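Local structure of guanine deaminase (Escherichia coli, 6OHB) at residues 74-79 against 358-363; 274-279 against 296-301; 307-312 against 344-349; 322-327 against 338-343. The protein catalyses the hydrolytic deamination of guanine to xanthine and ammonia, using one zinc ion per subunit. One frame throughout, in Å; residues are numbered along the deposited sequence.

The four contacts lie in and around the TIM-type barrel of this amidohydrolase. Contacts 2 and 4 form the zinc end: D327 of contact 4 binds the metal, and the nearest H276 side-chain atom of contact 2 is about 4 Å from it. Their strands are neighbours, and F297 N lies 2.7 Å from G323 O, a probable hydrogen bond. Contacts 3 and 4 use successive parts of helix 336-349, with centres about 11 Å apart, and both reach the second subunit. Contact 1 adds the next helix, 356-363, where A363 CB is 3.7 Å from L340 CD1 of contact 4. Contact 3 is farther from the metal, the nearest atom of the F310 side chain being about 13 Å away.

Contact 1 of 4, residues 74-79 against 358-363; sequences IVPGFV and EAFYLA
V79 and F78 meet the last residue of helix 356-363, A363, at the start of the first strand of the TIM-type barrel. V79 N donates to A363 O over 3.1 Å. The N-H...O angle is 154°, and the donor sits nearly in line with the C=O bond (169° at the oxygen). The same oxygen also takes a CA-H...O contact from F78 CA at 3.6 Å. Two neighbouring residues of the strand therefore meet one carbonyl.

The F78 ring lies beside this bond. A363 O is at its edge, near the ring plane, and CD1 touches the A363 methyl, CB, at 4.0 Å. One turn back along the helix, F360 reaches across to the residues before the bend at G77. Its CG is anti to the backbone N (chi1 178°), which carries the ring away from the helix and out to V75 and P76. V75 CG1 meets the ring edge at CE1, 3.8 Å away, and the two side chains cross at a slant. P76 comes in at about a right angle, with CD 4.0 Å from F360 CZ.

The next shell closes round these groups. M336 and L340 of helix 336-349 pack on A363, and M336 also touches F78. V75 rests on I16 of strand 14-18 and on V389 and M391 of strand 388-391. The end of the helix has a second tie to the strand. A water donates to V79 O at 2.8 Å and to L362 O at 2.7 Å.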
loop_
_atom_site.group_PDB
_atom_site.type_symbol
_atom_site.label_atom_id
_atom_site.label_comp_id
_atom_site.label_asym_id
_atom_site.label_seq_id
_atom_site.Cartn_x
_atom_site.Cartn_y
_atom_site.Cartn_z
ATOM N N ILE A 74 16.681 3.487 -15.674
ATOM C CA ILE A 74 16.472 2.270 -16.445
ATOM C C ILE A 74 16.944 1.095 -15.603
ATOM O O ILE A 74 18.100 1.060 -15.147
ATOM C CB ILE A 74 17.201 2.321 -17.796
ATOM C CG1 ILE A 74 16.807 3.588 -18.553
ATOM C CG2 ILE A 74 16.892 1.080 -18.621
ATOM C CD1 ILE A 74 17.473 3.708 -19.926
ATOM N N VAL A 75 16.042 0.140 -15.399
ATOM C CA VAL A 75 16.287 -1.020 -14.548
ATOM C C VAL A 75 15.964 -2.273 -15.347
ATOM O O VAL A 75 15.227 -2.218 -16.344
ATOM C CB VAL A 75 15.442 -0.958 -13.253
ATOM C CG1 VAL A 75 15.730 0.322 -12.508
ATOM C CG2 VAL A 75 13.955 -1.054 -13.580
ATOM N N PRO A 76 16.514 -3.419 -14.956
ATOM C CA PRO A 76 16.102 -4.670 -15.597
ATOM C C PRO A 76 14.637 -4.955 -15.298
ATOM O O PRO A 76 14.099 -4.527 -14.276
ATOM C CB PRO A 76 17.022 -5.721 -14.965
ATOM C CG PRO A 76 18.156 -4.945 -14.376
ATOM C CD PRO A 76 17.580 -3.633 -13.963
ATOM N N GLY A 77 13.992 -5.676 -16.214
ATOM C CA GLY A 77 12.583 -5.991 -16.039
ATOM C C GLY A 77 12.338 -6.742 -14.742
ATOM O O GLY A 77 13.151 -7.563 -14.309
ATOM N N PHE A 78 11.221 -6.423 -14.091
ATOM C CA PHE A 78 10.886 -7.082 -12.836
ATOM C C PHE A 78 10.449 -8.527 -13.062
ATOM O O PHE A 78 9.859 -8.876 -14.095
ATOM C CB PHE A 78 9.795 -6.306 -12.096
ATOM C CG PHE A 78 10.182 -4.892 -11.776
ATOM C CD1 PHE A 78 11.417 -4.609 -11.212
ATOM C CD2 PHE A 78 9.323 -3.842 -12.058
ATOM C CE1 PHE A 78 11.786 -3.311 -10.925
ATOM C CE2 PHE A 78 9.686 -2.537 -11.773
ATOM C CZ PHE A 78 10.922 -2.273 -11.205
ATOM N N VAL A 79 10.707 -9.351 -12.045
ATOM C CA VAL A 79 10.471 -10.790 -12.076
ATOM C C VAL A 79 9.453 -11.115 -10.987
ATOM O O VAL A 79 9.750 -10.995 -9.789
ATOM C CB VAL A 79 11.766 -11.583 -11.869
ATOM C CG1 VAL A 79 11.478 -13.077 -11.904
ATOM C CG2 VAL A 79 12.804 -11.195 -12.930
ATOM N N GLU A 358 18.584 -4.618 -1.107
ATOM C CA GLU A 358 18.007 -5.960 -1.041
ATOM C C GLU A 358 16.677 -6.036 -1.782
ATOM O O GLU A 358 16.406 -7.018 -2.484
ATOM C CB GLU A 358 17.833 -6.392 0.415
ATOM C CG GLU A 358 17.496 -7.866 0.581
ATOM C CD GLU A 358 17.299 -8.260 2.035
ATOM O OE1 GLU A 358 17.602 -7.439 2.928
ATOM O OE2 GLU A 358 16.853 -9.397 2.285
ATOM N N ALA A 359 15.829 -5.016 -1.626
ATOM C CA ALA A 359 14.544 -5.000 -2.319
ATOM C C ALA A 359 14.738 -4.958 -3.829
ATOM O O ALA A 359 14.112 -5.726 -4.575
ATOM C CB ALA A 359 13.715 -3.804 -1.844
ATOM N N PHE A 360 15.612 -4.065 -4.299
ATOM C CA PHE A 360 15.894 -3.995 -5.730
ATOM C C PHE A 360 16.460 -5.318 -6.237
ATOM O O PHE A 360 16.093 -5.788 -7.320
ATOM C CB PHE A 360 16.854 -2.837 -6.009
ATOM C CG PHE A 360 17.251 -2.704 -7.453
ATOM C CD1 PHE A 360 16.411 -2.081 -8.362
ATOM C CD2 PHE A 360 18.476 -3.180 -7.898
ATOM C CE1 PHE A 360 16.776 -1.949 -9.695
ATOM C CE2 PHE A 360 18.848 -3.052 -9.229
ATOM C CZ PHE A 360 17.994 -2.435 -10.128
ATOM N N TYR A 361 17.333 -5.949 -5.451
ATOM C CA TYR A 361 17.914 -7.224 -5.848
ATOM C C TYR A 361 16.845 -8.299 -5.985
ATOM O O TYR A 361 16.783 -9.007 -6.998
ATOM C CB TYR A 361 18.971 -7.638 -4.827
ATOM C CG TYR A 361 19.600 -8.980 -5.085
ATOM C CD1 TYR A 361 20.581 -9.137 -6.063
ATOM C CD2 TYR A 361 19.229 -10.092 -4.341
ATOM C CE1 TYR A 361 21.165 -10.367 -6.296
ATOM C CE2 TYR A 361 19.805 -11.324 -4.565
ATOM C CZ TYR A 361 20.774 -11.459 -5.544
ATOM O OH TYR A 361 21.351 -12.688 -5.769
ATOM N N LEU A 362 15.979 -8.426 -4.977
ATOM C CA LEU A 362 14.930 -9.438 -5.040
ATOM C C LEU A 362 13.967 -9.170 -6.186
ATOM O O LEU A 362 13.395 -10.111 -6.746
ATOM C CB LEU A 362 14.175 -9.495 -3.712
ATOM C CG LEU A 362 14.962 -10.045 -2.520
ATOM C CD1 LEU A 362 14.165 -9.889 -1.233
ATOM C CD2 LEU A 362 15.327 -11.497 -2.753
ATOM N N ALA A 363 13.788 -7.897 -6.561
ATOM C CA ALA A 363 12.876 -7.579 -7.656
ATOM C C ALA A 363 13.456 -7.946 -9.018
ATOM O O ALA A 363 12.697 -8.205 -9.958
ATOM C CB ALA A 363 12.509 -6.096 -7.623
HETATM O O HOH W 1 11.283 -11.527 -7.558
#

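Contact 2 of 4, residues 274-279 against 296-301; sequences FAHCVH and AFCPTS
Two parallel strands of the TIM-type barrel meet at their C-terminal ends, where A275 pairs with A296 beside the zinc site. A296 N donates to F274 O over 2.9 Å, from well above the carbonyl plane. H276 N returns a bond of 2.9 Å to A296 O, with the donor tilted 19° from the plane of the A296 carbonyl. The methyls of A275 and A296 lie on the same face of the pair.

Beyond this pairing the chain turns sharply at H276. Its positive phi, 87°, and negative psi suit a classic gamma turn, closed by a weak bond from C277 N to A275 O. A water links the diverging strands, donating to H276 O at 2.9 Å and accepting from C298 N.

With CG anti to the carbonyl carbon (chi1 -59°), the imidazole reaches the residues just past the second strand, C298 at the N-cap and S301 in helix 299-304. S301 OG lies at the ring edge, 3.4 Å from H276 CE1. C298 SG approaches the ring obliquely, 4.1 Å from H276 CE1. Both ring nitrogens have partners: ND1 is hydrogen-bonded to N302 OD1, and NE2 makes a weak bond to D327 OD2, a zinc ligand. A leucine here would lack both nitrogens and would probably leave N302 and D327 without these partners. A histidine after the sixth barrel strand, set beside the metal aspartate, is typical of the amidohydrolase deaminase site.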
loop_
_atom_site.group_PDB
_atom_site.type_symbol
_atom_site.label_atom_id
_atom_site.label_comp_id
_atom_site.label_asym_id
_atom_site.label_seq_id
_atom_site.Cartn_x
_atom_site.Cartn_y
_atom_site.Cartn_z
ATOM N N PHE A 274 7.971 -22.798 -4.414
ATOM C CA PHE A 274 6.909 -22.993 -3.440
ATOM C C PHE A 274 6.456 -21.626 -2.948
ATOM O O PHE A 274 7.245 -20.874 -2.361
ATOM C CB PHE A 274 7.392 -23.873 -2.285
ATOM C CG PHE A 274 7.843 -25.239 -2.726
ATOM C CD1 PHE A 274 6.921 -26.248 -2.947
ATOM C CD2 PHE A 274 9.189 -25.508 -2.942
ATOM C CE1 PHE A 274 7.324 -27.503 -3.367
ATOM C CE2 PHE A 274 9.602 -26.759 -3.362
ATOM C CZ PHE A 274 8.668 -27.760 -3.574
ATOM N N ALA A 275 5.193 -21.313 -3.197
ATOM C CA ALA A 275 4.621 -20.028 -2.829
ATOM C C ALA A 275 4.279 -19.987 -1.347
ATOM O O ALA A 275 3.822 -20.983 -0.772
ATOM C CB ALA A 275 3.369 -19.750 -3.659
ATOM N N HIS A 276 4.557 -18.827 -0.737
ATOM C CA HIS A 276 4.162 -18.409 0.608
ATOM C C HIS A 276 5.165 -18.866 1.660
ATOM O O HIS A 276 5.982 -18.056 2.110
ATOM C CB HIS A 276 2.743 -18.880 0.937
ATOM C CG HIS A 276 1.714 -18.367 -0.022
ATOM N ND1 HIS A 276 1.421 -17.026 -0.150
ATOM C CD2 HIS A 276 0.920 -19.013 -0.910
ATOM C CE1 HIS A 276 0.487 -16.867 -1.072
ATOM N NE2 HIS A 276 0.164 -18.058 -1.549
ATOM N N CYS A 277 5.127 -20.142 2.054
ATOM C CA CYS A 277 6.107 -20.688 2.999
ATOM C C CYS A 277 6.152 -19.870 4.287
ATOM O O CYS A 277 7.226 -19.529 4.792
ATOM C CB CYS A 277 7.498 -20.765 2.367
ATOM S SG CYS A 277 7.596 -21.893 0.968
ATOM N N VAL A 278 4.970 -19.548 4.817
ATOM C CA VAL A 278 4.879 -18.671 5.979
ATOM C C VAL A 278 5.125 -19.430 7.281
ATOM O O VAL A 278 5.713 -18.882 8.221
ATOM C CB VAL A 278 3.503 -17.977 5.989
ATOM C CG1 VAL A 278 3.365 -17.049 7.185
ATOM C CG2 VAL A 278 3.282 -17.227 4.680
ATOM N N HIS A 279 4.714 -20.694 7.356
ATOM C CA HIS A 279 4.815 -21.503 8.573
ATOM C C HIS A 279 5.608 -22.764 8.255
ATOM O O HIS A 279 5.031 -23.825 8.015
ATOM C CB HIS A 279 3.422 -21.837 9.120
ATOM C CG HIS A 279 2.537 -20.643 9.281
ATOM N ND1 HIS A 279 2.733 -19.703 10.269
ATOM C CD2 HIS A 279 1.461 -20.226 8.572
ATOM C CE1 HIS A 279 1.811 -18.762 10.167
ATOM N NE2 HIS A 279 1.026 -19.055 9.145
ATOM N N ALA A 296 8.589 -18.364 -3.132
ATOM C CA ALA A 296 7.952 -17.153 -3.645
ATOM C C ALA A 296 7.338 -16.385 -2.478
ATOM O O ALA A 296 6.296 -16.782 -1.946
ATOM C CB ALA A 296 6.894 -17.489 -4.694
ATOM N N PHE A 297 7.976 -15.276 -2.110
ATOM C CA PHE A 297 7.536 -14.393 -1.035
ATOM C C PHE A 297 6.444 -13.470 -1.569
ATOM O O PHE A 297 6.682 -12.702 -2.507
ATOM C CB PHE A 297 8.754 -13.619 -0.515
ATOM C CG PHE A 297 8.483 -12.678 0.637
ATOM C CD1 PHE A 297 7.321 -12.747 1.387
ATOM C CD2 PHE A 297 9.431 -11.714 0.967
ATOM C CE1 PHE A 297 7.104 -11.865 2.439
ATOM C CE2 PHE A 297 9.221 -10.837 2.008
ATOM C CZ PHE A 297 8.058 -10.907 2.747
ATOM N N CYS A 298 5.247 -13.539 -0.973
ATOM C CA CYS A 298 4.102 -12.723 -1.388
ATOM C C CYS A 298 3.527 -11.994 -0.181
ATOM O O CYS A 298 2.556 -12.469 0.435
ATOM C CB CYS A 298 3.004 -13.582 -2.024
ATOM S SG CYS A 298 3.519 -14.947 -3.081
ATOM N N PRO A 299 4.057 -10.811 0.152
ATOM C CA PRO A 299 3.611 -10.156 1.395
ATOM C C PRO A 299 2.170 -9.659 1.357
ATOM O O PRO A 299 1.472 -9.718 2.382
ATOM C CB PRO A 299 4.609 -9.005 1.565
ATOM C CG PRO A 299 5.144 -8.757 0.187
ATOM C CD PRO A 299 5.190 -10.107 -0.472
ATOM N N THR A 300 1.696 -9.182 0.204
ATOM C CA THR A 300 0.386 -8.536 0.145
ATOM C C THR A 300 -0.741 -9.509 0.478
ATOM O O THR A 300 -1.583 -9.231 1.341
ATOM C CB THR A 300 0.174 -7.916 -1.238
ATOM O OG1 THR A 300 1.195 -6.947 -1.489
ATOM C CG2 THR A 300 -1.185 -7.231 -1.320
ATOM N N SER A 301 -0.775 -10.658 -0.201
ATOM C CA SER A 301 -1.793 -11.653 0.106
ATOM C C SER A 301 -1.591 -12.255 1.494
ATOM O O SER A 301 -2.572 -12.578 2.173
ATOM C CB SER A 301 -1.817 -12.744 -0.967
ATOM O OG SER A 301 -0.898 -13.776 -0.671
HETATM O O HOH W 2 5.101 -15.401 1.545
#

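Contact 3 of 4, residues 307-312 against 344-349; sequences SGLFNL and YKVLQL
L309 and L349 cross at about a right angle, with L309 CD1 set 3.9 Å from L349 CB. The base of the L309 side chain has another neighbour. Its CB meets V346 CG1, also at 3.9 Å, so the leucine spans a turn of the helix, from V346 to L349. The valine methyl is anti to its own backbone N (chi1 156°), which brings it against the 307-312 loop, where it also comes within 4.1 Å of F310 N.

Farther along the loop, L312 and L347 cross at a slant. The nearest atoms are two branch methyls, L312 CD2 and L347 CD1, 3.7 Å apart. The other methyl of L347, CD2, fills the angle between L312 CB at 3.8 Å and F310 O at 3.9 Å.

The loop joins helix 299-304 to helix 312-317 in the TIM-type barrel, and helix 336-349 packs along it. N311 is the N-cap of the second of these helices, its OD1 weakly bonded to K314 N. F310 turns inward between I295 and V322 of two barrel strands, and its ring meets that of F297.

The L309 end of the contact reaches the dimer interface. L309 and L349 both pack on L349 of the second subunit, and K345 NZ forms salt bridges with E342 of its own chain and of the second subunit.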
loop_
_atom_site.group_PDB
_atom_site.type_symbol
_atom_site.label_atom_id
_atom_site.label_comp_id
_atom_site.label_asym_id
_atom_site.label_seq_id
_atom_site.Cartn_x
_atom_site.Cartn_y
_atom_site.Cartn_z
ATOM N N SER A 307 -2.389 -14.447 6.956
ATOM C CA SER A 307 -1.594 -15.660 6.894
ATOM C C SER A 307 -0.453 -15.650 7.909
ATOM O O SER A 307 -0.219 -16.651 8.601
ATOM C CB SER A 307 -1.059 -15.820 5.477
ATOM O OG SER A 307 -2.024 -16.499 4.685
ATOM N N GLY A 308 0.281 -14.551 7.998
ATOM C CA GLY A 308 1.424 -14.455 8.877
ATOM C C GLY A 308 2.550 -13.727 8.181
ATOM O O GLY A 308 2.369 -13.144 7.116
ATOM N N LEU A 309 3.742 -13.811 8.757
ATOM C CA LEU A 309 4.887 -13.039 8.291
ATOM C C LEU A 309 6.005 -13.984 7.865
ATOM O O LEU A 309 6.511 -14.759 8.684
ATOM C CB LEU A 309 5.366 -12.082 9.386
ATOM C CG LEU A 309 4.270 -11.409 10.218
ATOM C CD1 LEU A 309 4.879 -10.541 11.307
ATOM C CD2 LEU A 309 3.357 -10.585 9.329
ATOM N N PHE A 310 6.400 -13.900 6.593
ATOM C CA PHE A 310 7.446 -14.766 6.065
ATOM C C PHE A 310 8.784 -14.369 6.665
ATOM O O PHE A 310 9.126 -13.184 6.724
ATOM C CB PHE A 310 7.489 -14.676 4.537
ATOM C CG PHE A 310 8.673 -15.374 3.904
ATOM C CD1 PHE A 310 8.685 -16.751 3.743
ATOM C CD2 PHE A 310 9.769 -14.647 3.458
ATOM C CE1 PHE A 310 9.762 -17.387 3.160
ATOM C CE2 PHE A 310 10.855 -15.278 2.874
ATOM C CZ PHE A 310 10.850 -16.649 2.723
ATOM N N ASN A 311 9.548 -15.371 7.100
ATOM C CA ASN A 311 10.809 -15.152 7.807
ATOM C C ASN A 311 11.939 -15.114 6.781
ATOM O O ASN A 311 12.644 -16.095 6.542
ATOM C CB ASN A 311 11.024 -16.243 8.851
ATOM C CG ASN A 311 12.112 -15.899 9.847
ATOM O OD1 ASN A 311 12.746 -14.848 9.759
ATOM N ND2 ASN A 311 12.343 -16.797 10.799
ATOM N N LEU A 312 12.099 -13.945 6.155
ATOM C CA LEU A 312 13.147 -13.778 5.153
ATOM C C LEU A 312 14.533 -13.928 5.766
ATOM O O LEU A 312 15.466 -14.384 5.093
ATOM C CB LEU A 312 13.007 -12.416 4.469
ATOM C CG LEU A 312 14.035 -12.091 3.380
ATOM C CD1 LEU A 312 13.864 -13.019 2.187
ATOM C CD2 LEU A 312 13.931 -10.637 2.949
ATOM N N TYR A 344 8.518 -4.763 2.957
ATOM C CA TYR A 344 9.183 -3.921 3.942
ATOM C C TYR A 344 8.360 -3.812 5.224
ATOM O O TYR A 344 8.911 -3.881 6.330
ATOM C CB TYR A 344 9.453 -2.540 3.341
ATOM C CG TYR A 344 10.193 -1.606 4.267
ATOM C CD1 TYR A 344 9.506 -0.811 5.187
ATOM C CD2 TYR A 344 11.580 -1.521 4.233
ATOM C CE1 TYR A 344 10.186 0.043 6.047
ATOM C CE2 TYR A 344 12.267 -0.670 5.084
ATOM C CZ TYR A 344 11.567 0.107 5.989
ATOM O OH TYR A 344 12.253 0.952 6.834
ATOM N N LYS A 345 7.038 -3.639 5.104
ATOM C CA LYS A 345 6.223 -3.572 6.325
ATOM C C LYS A 345 6.219 -4.906 7.076
ATOM O O LYS A 345 6.344 -4.934 8.308
ATOM C CB LYS A 345 4.793 -3.125 6.013
ATOM C CG LYS A 345 4.694 -1.690 5.519
ATOM C CD LYS A 345 3.280 -1.370 5.082
ATOM C CE LYS A 345 3.257 -0.652 3.752
ATOM N NZ LYS A 345 1.998 -0.949 3.021
ATOM N N VAL A 346 6.080 -6.020 6.353
ATOM C CA VAL A 346 6.094 -7.335 6.994
ATOM C C VAL A 346 7.398 -7.542 7.764
ATOM O O VAL A 346 7.408 -7.987 8.929
ATOM C CB VAL A 346 5.885 -8.427 5.923
ATOM C CG1 VAL A 346 6.447 -9.764 6.382
ATOM C CG2 VAL A 346 4.410 -8.543 5.547
ATOM N N LEU A 347 8.521 -7.170 7.147
ATOM C CA LEU A 347 9.809 -7.394 7.787
ATOM C C LEU A 347 10.036 -6.430 8.946
ATOM O O LEU A 347 10.641 -6.805 9.957
ATOM C CB LEU A 347 10.915 -7.306 6.740
ATOM C CG LEU A 347 10.676 -8.484 5.793
ATOM C CD1 LEU A 347 11.404 -8.322 4.467
ATOM C CD2 LEU A 347 11.039 -9.800 6.487
ATOM N N GLN A 348 9.552 -5.188 8.830
ATOM C CA GLN A 348 9.601 -4.281 9.974
ATOM C C GLN A 348 8.827 -4.859 11.151
ATOM O O GLN A 348 9.226 -4.698 12.310
ATOM C CB GLN A 348 9.034 -2.911 9.599
ATOM C CG GLN A 348 10.034 -1.945 8.982
ATOM C CD GLN A 348 11.183 -1.602 9.913
ATOM O OE1 GLN A 348 12.341 -1.916 9.628
ATOM N NE2 GLN A 348 10.867 -0.973 11.041
ATOM N N LEU A 349 7.707 -5.532 10.870
ATOM C CA LEU A 349 6.979 -6.193 11.946
ATOM C C LEU A 349 7.782 -7.335 12.551
ATOM O O LEU A 349 7.617 -7.643 13.738
ATOM C CB LEU A 349 5.636 -6.711 11.445
ATOM C CG LEU A 349 4.513 -5.687 11.308
ATOM C CD1 LEU A 349 3.301 -6.377 10.734
ATOM C CD2 LEU A 349 4.180 -5.038 12.643
#

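Contact 4 of 4, residues 322-327 against 338-343; sequences VGMGTD and QTLNEA. With ZN (zinc ion), chain E.
The segments of the M324 strand, 322-324, and the T339 helix, 338-343, run at 124° between their N-to-C directions, with axes 10.6 Å apart at the closest. M324 fills much of the space between them. Its chain is bent at both chi2 (-60°) and chi3 (-56°), which turns the terminal methyl toward A343. CG touches L340 CD2 at 3.8 Å, and the terminal CE touches both A343 CB, 3.7 Å away, and T339 CG2. M324 and T339 slide past each other in opposite directions. An alanine here would stop at CB and is likely to leave a gap facing L340, A343 and the T339 methyl.

T326 crosses T339 at about a right angle, its CG2 3.5 Å from T339 OG1. Both hydroxyls have partners beyond the contact: T326 OG1 is hydrogen-bonded to D80 OD2, and T339 OG1 to N335 O.

Just past T326, D327 grips the zinc ion with both carboxylate oxygens, OD1 and OD2, each 2.2 Å from the metal. H82, H84 and H237 complete the protein ligands. No hydrogen bond joins these two segments, so the spacing here probably rests on apolar side-chain contacts, behind the strand end that presents this metal ligand.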
loop_
_atom_site.group_PDB
_atom_site.type_symbol
_atom_site.label_atom_id
_atom_site.label_comp_id
_atom_site.label_asym_id
_atom_site.label_seq_id
_atom_site.Cartn_x
_atom_site.Cartn_y
_atom_site.Cartn_z
ATOM N N VAL A 322 14.982 -16.875 -2.636
ATOM C CA VAL A 322 13.683 -16.233 -2.456
ATOM C C VAL A 322 13.460 -15.228 -3.576
ATOM O O VAL A 322 14.347 -14.426 -3.884
ATOM C CB VAL A 322 13.569 -15.537 -1.084
ATOM C CG1 VAL A 322 12.302 -14.688 -1.008
ATOM C CG2 VAL A 322 13.585 -16.565 0.032
ATOM N N GLY A 323 12.264 -15.268 -4.173
ATOM C CA GLY A 323 11.808 -14.243 -5.086
ATOM C C GLY A 323 10.483 -13.661 -4.604
ATOM O O GLY A 323 9.854 -14.173 -3.670
ATOM N N MET A 324 10.073 -12.567 -5.241
ATOM C CA MET A 324 8.851 -11.857 -4.874
ATOM C C MET A 324 7.699 -12.230 -5.803
ATOM O O MET A 324 7.869 -12.289 -7.021
ATOM C CB MET A 324 9.065 -10.342 -4.919
ATOM C CG MET A 324 10.208 -9.819 -4.057
ATOM S SD MET A 324 10.023 -10.166 -2.300
ATOM C CE MET A 324 8.418 -9.426 -1.975
ATOM N N GLY A 325 6.528 -12.473 -5.220
ATOM C CA GLY A 325 5.323 -12.723 -5.987
ATOM C C GLY A 325 4.194 -11.831 -5.509
ATOM O O GLY A 325 4.160 -11.399 -4.359
ATOM N N THR A 326 3.286 -11.517 -6.429
ATOM C CA THR A 326 2.118 -10.700 -6.100
ATOM C C THR A 326 0.891 -11.458 -5.557
ATOM O O THR A 326 0.081 -10.824 -4.862
ATOM C CB THR A 326 1.688 -9.872 -7.321
ATOM O OG1 THR A 326 1.400 -10.737 -8.424
ATOM C CG2 THR A 326 2.774 -8.885 -7.719
ATOM N N ASP A 327 0.777 -12.779 -5.786
ATOM C CA ASP A 327 -0.474 -13.570 -5.685
ATOM C C ASP A 327 -1.657 -12.740 -6.143
ATOM O O ASP A 327 -2.656 -12.614 -5.438
ATOM C CB ASP A 327 -0.737 -14.232 -4.309
ATOM C CG ASP A 327 -1.198 -15.731 -4.488
ATOM O OD1 ASP A 327 -1.509 -16.093 -5.588
ATOM O OD2 ASP A 327 -1.331 -16.626 -3.663
ATOM N N GLN A 338 5.124 -1.729 -5.157
ATOM C CA GLN A 338 4.188 -1.843 -4.045
ATOM C C GLN A 338 4.350 -3.173 -3.316
ATOM O O GLN A 338 4.210 -3.233 -2.086
ATOM C CB GLN A 338 2.758 -1.667 -4.561
ATOM C CG GLN A 338 2.533 -0.315 -5.213
ATOM C CD GLN A 338 1.100 -0.098 -5.653
ATOM O OE1 GLN A 338 0.598 -0.792 -6.536
ATOM N NE2 GLN A 338 0.435 0.875 -5.042
ATOM N N THR A 339 4.648 -4.251 -4.055
ATOM C CA THR A 339 4.919 -5.540 -3.414
ATOM C C THR A 339 6.102 -5.440 -2.460
ATOM O O THR A 339 6.063 -5.973 -1.343
ATOM C CB THR A 339 5.168 -6.624 -4.464
ATOM O OG1 THR A 339 4.040 -6.710 -5.340
ATOM C CG2 THR A 339 5.382 -7.974 -3.799
ATOM N N LEU A 340 7.165 -4.757 -2.883
ATOM C CA LEU A 340 8.319 -4.594 -2.009
ATOM C C LEU A 340 7.994 -3.674 -0.841
ATOM O O LEU A 340 8.524 -3.858 0.258
ATOM C CB LEU A 340 9.507 -4.059 -2.803
ATOM C CG LEU A 340 10.050 -4.966 -3.907
ATOM C CD1 LEU A 340 10.972 -4.169 -4.824
ATOM C CD2 LEU A 340 10.770 -6.174 -3.318
ATOM N N ASN A 341 7.130 -2.682 -1.052
ATOM C CA ASN A 341 6.643 -1.881 0.072
ATOM C C ASN A 341 5.967 -2.759 1.129
ATOM O O ASN A 341 6.223 -2.617 2.340
ATOM C CB ASN A 341 5.676 -0.816 -0.440
ATOM C CG ASN A 341 5.528 0.347 0.517
ATOM O OD1 ASN A 341 6.497 0.789 1.134
ATOM N ND2 ASN A 341 4.305 0.848 0.650
ATOM N N GLU A 342 5.119 -3.692 0.685
ATOM C CA GLU A 342 4.451 -4.576 1.642
ATOM C C GLU A 342 5.447 -5.513 2.317
ATOM O O GLU A 342 5.332 -5.792 3.520
ATOM C CB GLU A 342 3.349 -5.379 0.953
ATOM C CG GLU A 342 2.253 -4.526 0.338
ATOM C CD GLU A 342 1.453 -3.761 1.375
ATOM O OE1 GLU A 342 1.078 -4.366 2.401
ATOM O OE2 GLU A 342 1.196 -2.556 1.158
ATOM N N ALA A 343 6.435 -5.998 1.561
ATOM C CA ALA A 343 7.488 -6.815 2.154
ATOM C C ALA A 343 8.238 -6.039 3.224
ATOM O O ALA A 343 8.574 -6.585 4.282
ATOM C CB ALA A 343 8.452 -7.303 1.075
HETATM ZN ZN ZN E . -1.248 -18.206 -5.138
#